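Local coordinates for protein Lmaj004091aaa (Leishmania major, PDB 1XTP) that probably methylates the N-terminal amino group of proteins that begin with an X-Pro-Lys sequence, taking the methyl groups from S-adenosyl-L-methionine, at residues S29-E37 against F205-R216. Residues are numbered along the deposited sequence; the frame is centred on the assembly and turned at random.
Sequences STDEMWKAE and FLVDKEDSSLTR
Both oxygens of the Glu37 carboxylate are engaged across this contact. OE2 accepts from Lys209 NZ at 2.8 Å through its syn lone pair, a charged hydrogen bond that closes a salt bridge. OE1 accepts from a water, 2.7 Å from it, which also donates to Ser212 OG, itself bonded in addition to the Trp49 carbonyl; the carboxylate therefore holds both the lysine tip and, through the water, the turn joining strands 205-208 and 213-215. Lys209 reaches the acid by bending at chi2 and chi3.

Next to this polar end the interface is apolar. Selenomethionine Met33 sends its CE between two rings: 4.1 Å from the Phe205 centroid and 20° off the normal, a CH-pi contact, and 3.5 Å above the Trp34 plane, over its centre. The same methyl lies 3.6 Å from Leu214 CD1, and Met33 SE packs on Val207 CG2. Thr30 CG2 closes the far end, 3.5 Å from Phe205 CE2.

Polar groups bordering this packing have partners too: Trp34 NE1 is bonded to Asp173 OD2, and Arg216 pairs through NE with Asp173 OD1 while NH1 and NH2 reach the carbonyls of Ala168 and Leu171. Leu214 CD2 covers one guanidinium face, 3.5 Å above its plane.

Helix 30-37, N-capped by Ser29 OG, which accepts from Glu32 N, runs almost parallel to strand 205-208 (10°, axes 11.2 Å apart) and packs on a beta hairpin with a G1 bulge, Ser212 and Ser213 facing Asp208. It covers one face of a small four-stranded mixed sheet (26-27, 19-21, 205-208, 213-215), separate from the seven-stranded methyltransferase sheet and away from the cofactor-binding residues. Tyr27 of strand 26-27 touches Met33 and Phe205, and helices 49-58 and 218-228 adjoin the contact through Trp49 and His220.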
ATOM      1  N   SER A  29      19.440   7.411   9.782  1.00 25.23           N
ATOM      2  CA  SER A  29      18.765   6.105   9.849  1.00 24.26           C
ATOM      3  C   SER A  29      17.256   6.280   9.974  1.00 23.99           C
ATOM      4  O   SER A  29      16.763   7.373  10.286  1.00 25.84           O
ATOM      5  CB  SER A  29      19.271   5.282  11.045  1.00 22.61           C
ATOM      6  OG  SER A  29      18.818   5.832  12.283  1.00 22.73           O
ATOM      7  N   THR A  30      16.530   5.184   9.764  1.00 22.70           N
ATOM      8  CA  THR A  30      15.070   5.171   9.915  1.00 21.31           C
ATOM      9  C   THR A  30      14.705   5.263  11.374  1.00 20.61           C
ATOM     10  O   THR A  30      13.696   5.849  11.741  1.00 22.05           O
ATOM     11  CB  THR A  30      14.493   3.897   9.367  1.00 20.54           C
ATOM     12  OG1 THR A  30      15.254   2.809   9.887  1.00 27.96           O
ATOM     13  CG2 THR A  30      14.584   3.879   7.858  1.00 24.17           C
ATOM     14  N   ASP A  31      15.534   4.650  12.214  1.00 22.83           N
ATOM     15  CA  ASP A  31      15.366   4.698  13.668  1.00 23.13           C
ATOM     16  C   ASP A  31      15.393   6.123  14.227  1.00 22.22           C
ATOM     17  O   ASP A  31      14.616   6.477  15.114  1.00 23.53           O
ATOM     18  CB  ASP A  31      16.456   3.853  14.332  1.00 21.07           C
ATOM     19  CG  ASP A  31      16.423   2.406  13.860  1.00 28.04           C
ATOM     20  OD1 ASP A  31      15.392   1.726  14.049  1.00 29.36           O
ATOM     21  OD2 ASP A  31      17.417   1.958  13.267  1.00 35.75           O
ATOM     22  N   GLU A  32      16.322   6.920  13.710  1.00 24.52           N
ATOM     23  CA  GLU A  32      16.399   8.330  14.030  1.00 26.23           C
ATOM     24  C   GLU A  32      15.134   9.080  13.548  1.00 25.63           C
ATOM     25  O   GLU A  32      14.603   9.928  14.247  1.00 24.65           O
ATOM     26  CB  GLU A  32      17.658   8.913  13.370  1.00 26.30           C
ATOM     27  CG  GLU A  32      18.003  10.318  13.812  1.00 26.73           C
ATOM     28  CD  GLU A  32      18.925  11.053  12.853  1.00 27.56           C
ATOM     29  OE1 GLU A  32      19.423  10.455  11.882  1.00 28.71           O
ATOM     30  OE2 GLU A  32      19.141  12.263  13.072  1.00 39.30           O
HETATM   31  N   MSE A  33      14.666   8.763  12.347  1.00 25.72           N
HETATM   32  CA  MSE A  33      13.491   9.423  11.775  1.00 25.24           C
HETATM   33  C   MSE A  33      12.205   9.131  12.530  1.00 25.25           C
HETATM   34  O   MSE A  33      11.443  10.047  12.831  1.00 25.56           O
HETATM   35  CB  MSE A  33      13.333   9.021  10.316  1.00 27.34           C
HETATM   36  CG  MSE A  33      12.175   9.671   9.609  1.00 28.16           C
HETATM   37 SE   MSE A  33      10.559   8.595   9.702  0.85 34.54          SE
HETATM   38  CE  MSE A  33      11.206   7.135   8.590  1.00 31.99           C
ATOM     39  N   TRP A  34      11.937   7.862  12.828  1.00 26.34           N
ATOM     40  CA  TRP A  34      10.726   7.524  13.591  1.00 24.14           C
ATOM     41  C   TRP A  34      10.713   8.177  14.979  1.00 26.23           C
ATOM     42  O   TRP A  34       9.640   8.475  15.491  1.00 22.48           O
ATOM     43  CB  TRP A  34      10.537   6.002  13.747  1.00 22.07           C
ATOM     44  CG  TRP A  34      10.312   5.262  12.456  1.00 20.78           C
ATOM     45  CD1 TRP A  34      11.058   4.223  11.977  1.00 24.10           C
ATOM     46  CD2 TRP A  34       9.301   5.521  11.464  1.00 20.20           C
ATOM     47  NE1 TRP A  34      10.575   3.805  10.753  1.00 23.53           N
ATOM     48  CE2 TRP A  34       9.501   4.590  10.412  1.00 22.93           C
ATOM     49  CE3 TRP A  34       8.270   6.463  11.344  1.00 24.87           C
ATOM     50  CZ2 TRP A  34       8.691   4.555   9.280  1.00 19.16           C
ATOM     51  CZ3 TRP A  34       7.463   6.437  10.206  1.00 24.29           C
ATOM     52  CH2 TRP A  34       7.683   5.493   9.189  1.00 23.67           C
ATOM     53  N   LYS A  35      11.884   8.384  15.595  1.00 23.49           N
ATOM     54  CA  LYS A  35      11.942   9.113  16.861  1.00 24.31           C
ATOM     55  C   LYS A  35      11.522  10.563  16.658  1.00 28.22           C
ATOM     56  O   LYS A  35      10.921  11.156  17.541  1.00 26.62           O
ATOM     57  CB  LYS A  35      13.338   9.029  17.497  1.00 24.92           C
ATOM     58  CG  LYS A  35      13.582   7.726  18.240  1.00 28.09           C
ATOM     59  CD  LYS A  35      15.058   7.485  18.559  1.00 29.17           C
ATOM     60  CE  LYS A  35      15.550   8.296  19.745  1.00 30.05           C
ATOM     61  NZ  LYS A  35      16.990   7.983  20.038  1.00 25.24           N
ATOM     62  N   ALA A  36      11.814  11.125  15.483  1.00 29.86           N
ATOM     63  CA  ALA A  36      11.410  12.504  15.164  1.00 30.90           C
ATOM     64  C   ALA A  36       9.933  12.602  14.777  1.00 30.19           C
ATOM     65  O   ALA A  36       9.231  13.542  15.165  1.00 33.73           O
ATOM     66  CB  ALA A  36      12.285  13.073  14.035  1.00 27.74           C
ATOM     67  N   GLU A  37       9.459  11.632  14.017  1.00 25.96           N
ATOM     68  CA  GLU A  37       8.153  11.726  13.407  1.00 25.35           C
ATOM     69  C   GLU A  37       7.006  11.140  14.235  1.00 24.96           C
ATOM     70  O   GLU A  37       5.848  11.447  13.946  1.00 27.74           O
ATOM     71  CB  GLU A  37       8.183  11.026  12.033  1.00 25.25           C
ATOM     72  CG  GLU A  37       8.954  11.784  10.981  1.00 30.28           C
ATOM     73  CD  GLU A  37       8.231  13.041  10.479  1.00 35.19           C
ATOM     74  OE1 GLU A  37       6.977  13.028  10.361  1.00 35.96           O
ATOM     75  OE2 GLU A  37       8.924  14.040  10.186  1.00 33.82           O
ATOM     76  N   PHE A 205      15.163   6.712   1.957  1.00 33.60           N
ATOM     77  CA  PHE A 205      13.737   7.004   2.035  1.00 31.07           C
ATOM     78  C   PHE A 205      13.495   8.485   1.894  1.00 29.58           C
ATOM     79  O   PHE A 205      14.422   9.289   2.020  1.00 29.36           O
ATOM     80  CB  PHE A 205      13.107   6.500   3.337  1.00 29.41           C
ATOM     81  CG  PHE A 205      13.657   7.147   4.597  1.00 24.77           C
ATOM     82  CD1 PHE A 205      13.191   8.363   5.033  1.00 26.82           C
ATOM     83  CD2 PHE A 205      14.626   6.495   5.357  1.00 26.77           C
ATOM     84  CE1 PHE A 205      13.676   8.934   6.196  1.00 26.74           C
ATOM     85  CE2 PHE A 205      15.125   7.063   6.505  1.00 27.99           C
ATOM     86  CZ  PHE A 205      14.666   8.281   6.930  1.00 27.05           C
ATOM     87  N   LEU A 206      12.232   8.812   1.627  1.00 27.22           N
ATOM     88  CA  LEU A 206      11.765  10.186   1.499  1.00 28.72           C
ATOM     89  C   LEU A 206      10.449  10.305   2.237  1.00 28.01           C
ATOM     90  O   LEU A 206       9.439   9.753   1.787  1.00 25.90           O
ATOM     91  CB  LEU A 206      11.568  10.577   0.027  1.00 28.44           C
ATOM     92  CG  LEU A 206      11.046  12.001  -0.240  1.00 28.03           C
ATOM     93  CD1 LEU A 206      11.921  13.031   0.399  1.00 25.44           C
ATOM     94  CD2 LEU A 206      10.963  12.279  -1.734  1.00 27.93           C
ATOM     95  N   VAL A 207      10.480  11.005   3.371  1.00 25.81           N
ATOM     96  CA  VAL A 207       9.259  11.415   4.076  1.00 25.54           C
ATOM     97  C   VAL A 207       8.595  12.607   3.337  1.00 23.87           C
ATOM     98  O   VAL A 207       9.190  13.687   3.159  1.00 22.79           O
ATOM     99  CB  VAL A 207       9.523  11.793   5.556  1.00 24.35           C
ATOM    100  CG1 VAL A 207       8.247  12.247   6.247  1.00 24.35           C
ATOM    101  CG2 VAL A 207      10.126  10.622   6.323  1.00 24.52           C
ATOM    102  N   ASP A 208       7.360  12.388   2.912  1.00 22.41           N
ATOM    103  CA  ASP A 208       6.542  13.456   2.332  1.00 24.34           C
ATOM    104  C   ASP A 208       5.828  14.200   3.477  1.00 24.01           C
ATOM    105  O   ASP A 208       4.935  13.660   4.147  1.00 24.13           O
ATOM    106  CB  ASP A 208       5.540  12.877   1.332  1.00 23.43           C
ATOM    107  CG  ASP A 208       4.803  13.964   0.537  1.00 27.92           C
ATOM    108  OD1 ASP A 208       4.549  15.057   1.079  1.00 34.54           O
ATOM    109  OD2 ASP A 208       4.464  13.719  -0.631  1.00 36.57           O
ATOM    110  N   LYS A 209       6.247  15.438   3.704  1.00 25.40           N
ATOM    111  CA  LYS A 209       5.716  16.243   4.794  1.00 25.80           C
ATOM    112  C   LYS A 209       4.391  16.882   4.424  1.00 25.63           C
ATOM    113  O   LYS A 209       3.796  17.551   5.244  1.00 30.19           O
ATOM    114  CB  LYS A 209       6.702  17.341   5.173  1.00 25.54           C
ATOM    115  CG  LYS A 209       8.062  16.809   5.665  1.00 29.54           C
ATOM    116  CD  LYS A 209       7.984  16.090   6.991  1.00 27.46           C
ATOM    117  CE  LYS A 209       7.671  17.016   8.163  1.00 30.04           C
ATOM    118  NZ  LYS A 209       7.384  16.210   9.367  1.00 32.73           N
ATOM    119  N   GLU A 210       3.926  16.699   3.200  1.00 24.52           N
ATOM    120  CA  GLU A 210       2.632  17.243   2.818  1.00 27.90           C
ATOM    121  C   GLU A 210       1.504  16.298   3.272  1.00 27.98           C
ATOM    122  O   GLU A 210       0.602  16.725   3.982  1.00 27.40           O
ATOM    123  CB  GLU A 210       2.585  17.489   1.311  1.00 31.41           C
ATOM    124  CG  GLU A 210       1.570  18.564   0.910  1.00 33.83           C
ATOM    125  CD  GLU A 210       1.442  18.758  -0.595  1.00 32.16           C
ATOM    126  OE1 GLU A 210       2.427  18.551  -1.325  1.00 36.99           O
ATOM    127  OE2 GLU A 210       0.342  19.148  -1.047  1.00 44.82           O
ATOM    128  N   ASP A 211       1.577  15.016   2.899  1.00 27.28           N
ATOM    129  CA  ASP A 211       0.539  14.051   3.249  1.00 27.40           C
ATOM    130  C   ASP A 211       0.920  13.073   4.382  1.00 27.27           C
ATOM    131  O   ASP A 211       0.164  12.153   4.681  1.00 27.29           O
ATOM    132  CB  ASP A 211       0.083  13.286   2.004  1.00 27.70           C
ATOM    133  CG  ASP A 211       1.092  12.266   1.522  1.00 32.64           C
ATOM    134  OD1 ASP A 211       2.261  12.257   1.983  1.00 33.48           O
ATOM    135  OD2 ASP A 211       0.698  11.454   0.658  1.00 41.38           O
ATOM    136  N   SER A 212       2.085  13.275   4.996  1.00 27.41           N
ATOM    137  CA  SER A 212       2.549  12.473   6.147  1.00 25.43           C
ATOM    138  C   SER A 212       2.694  10.999   5.795  1.00 26.69           C
ATOM    139  O   SER A 212       1.982  10.141   6.318  1.00 25.76           O
ATOM    140  CB  SER A 212       1.637  12.659   7.377  1.00 27.53           C
ATOM    141  OG  SER A 212       2.270  12.212   8.574  1.00 24.08           O
ATOM    142  N   SER A 213       3.641  10.729   4.890  1.00 28.37           N
ATOM    143  CA  SER A 213       3.860   9.397   4.338  1.00 27.91           C
ATOM    144  C   SER A 213       5.332   9.243   3.973  1.00 28.00           C
ATOM    145  O   SER A 213       6.079  10.228   3.957  1.00 24.75           O
ATOM    146  CB  SER A 213       3.023   9.237   3.077  1.00 27.11           C
ATOM    147  OG  SER A 213       3.472  10.113   2.046  1.00 31.41           O
ATOM    148  N   LEU A 214       5.769   8.034   3.628  1.00 26.66           N
ATOM    149  CA  LEU A 214       7.127   7.928   3.100  1.00 26.47           C
ATOM    150  C   LEU A 214       7.272   6.885   1.995  1.00 25.68           C
ATOM    151  O   LEU A 214       6.568   5.873   1.955  1.00 27.85           O
ATOM    152  CB  LEU A 214       8.164   7.699   4.214  1.00 25.96           C
ATOM    153  CG  LEU A 214       8.382   6.247   4.603  1.00 23.08           C
ATOM    154  CD1 LEU A 214       9.577   6.083   5.518  1.00 27.13           C
ATOM    155  CD2 LEU A 214       7.107   5.718   5.245  1.00 24.82           C
ATOM    156  N   THR A 215       8.203   7.172   1.103  1.00 24.32           N
ATOM    157  CA  THR A 215       8.582   6.278   0.032  1.00 24.56           C
ATOM    158  C   THR A 215       9.835   5.570   0.493  1.00 25.93           C
ATOM    159  O   THR A 215      10.762   6.204   1.023  1.00 23.34           O
ATOM    160  CB  THR A 215       8.882   7.068  -1.238  1.00 25.78           C
ATOM    161  OG1 THR A 215       7.722   7.823  -1.577  1.00 26.15           O
ATOM    162  CG2 THR A 215       9.267   6.151  -2.425  1.00 23.96           C
ATOM    163  N   ARG A 216       9.848   4.259   0.304  1.00 25.38           N
ATOM    164  CA  ARG A 216      10.936   3.432   0.765  1.00 25.02           C
ATOM    165  C   ARG A 216      11.589   2.744  -0.427  1.00 25.89           C
ATOM    166  O   ARG A 216      10.993   2.654  -1.505  1.00 24.01           O
ATOM    167  CB  ARG A 216      10.403   2.365   1.712  1.00 24.94           C
ATOM    168  CG  ARG A 216       9.635   2.872   2.917  1.00 26.37           C
ATOM    169  CD  ARG A 216       9.113   1.645   3.704  1.00 24.22           C
ATOM    170  NE  ARG A 216       8.465   1.930   4.992  1.00 23.30           N
ATOM    171  CZ  ARG A 216       7.151   2.096   5.171  1.00 26.44           C
ATOM    172  NH1 ARG A 216       6.304   2.111   4.148  1.00 26.29           N
ATOM    173  NH2 ARG A 216       6.677   2.309   6.379  1.00 22.76           N
TER
HETATM  174  O   HOH W   1       4.817  13.374   8.706  1.00 21.31           O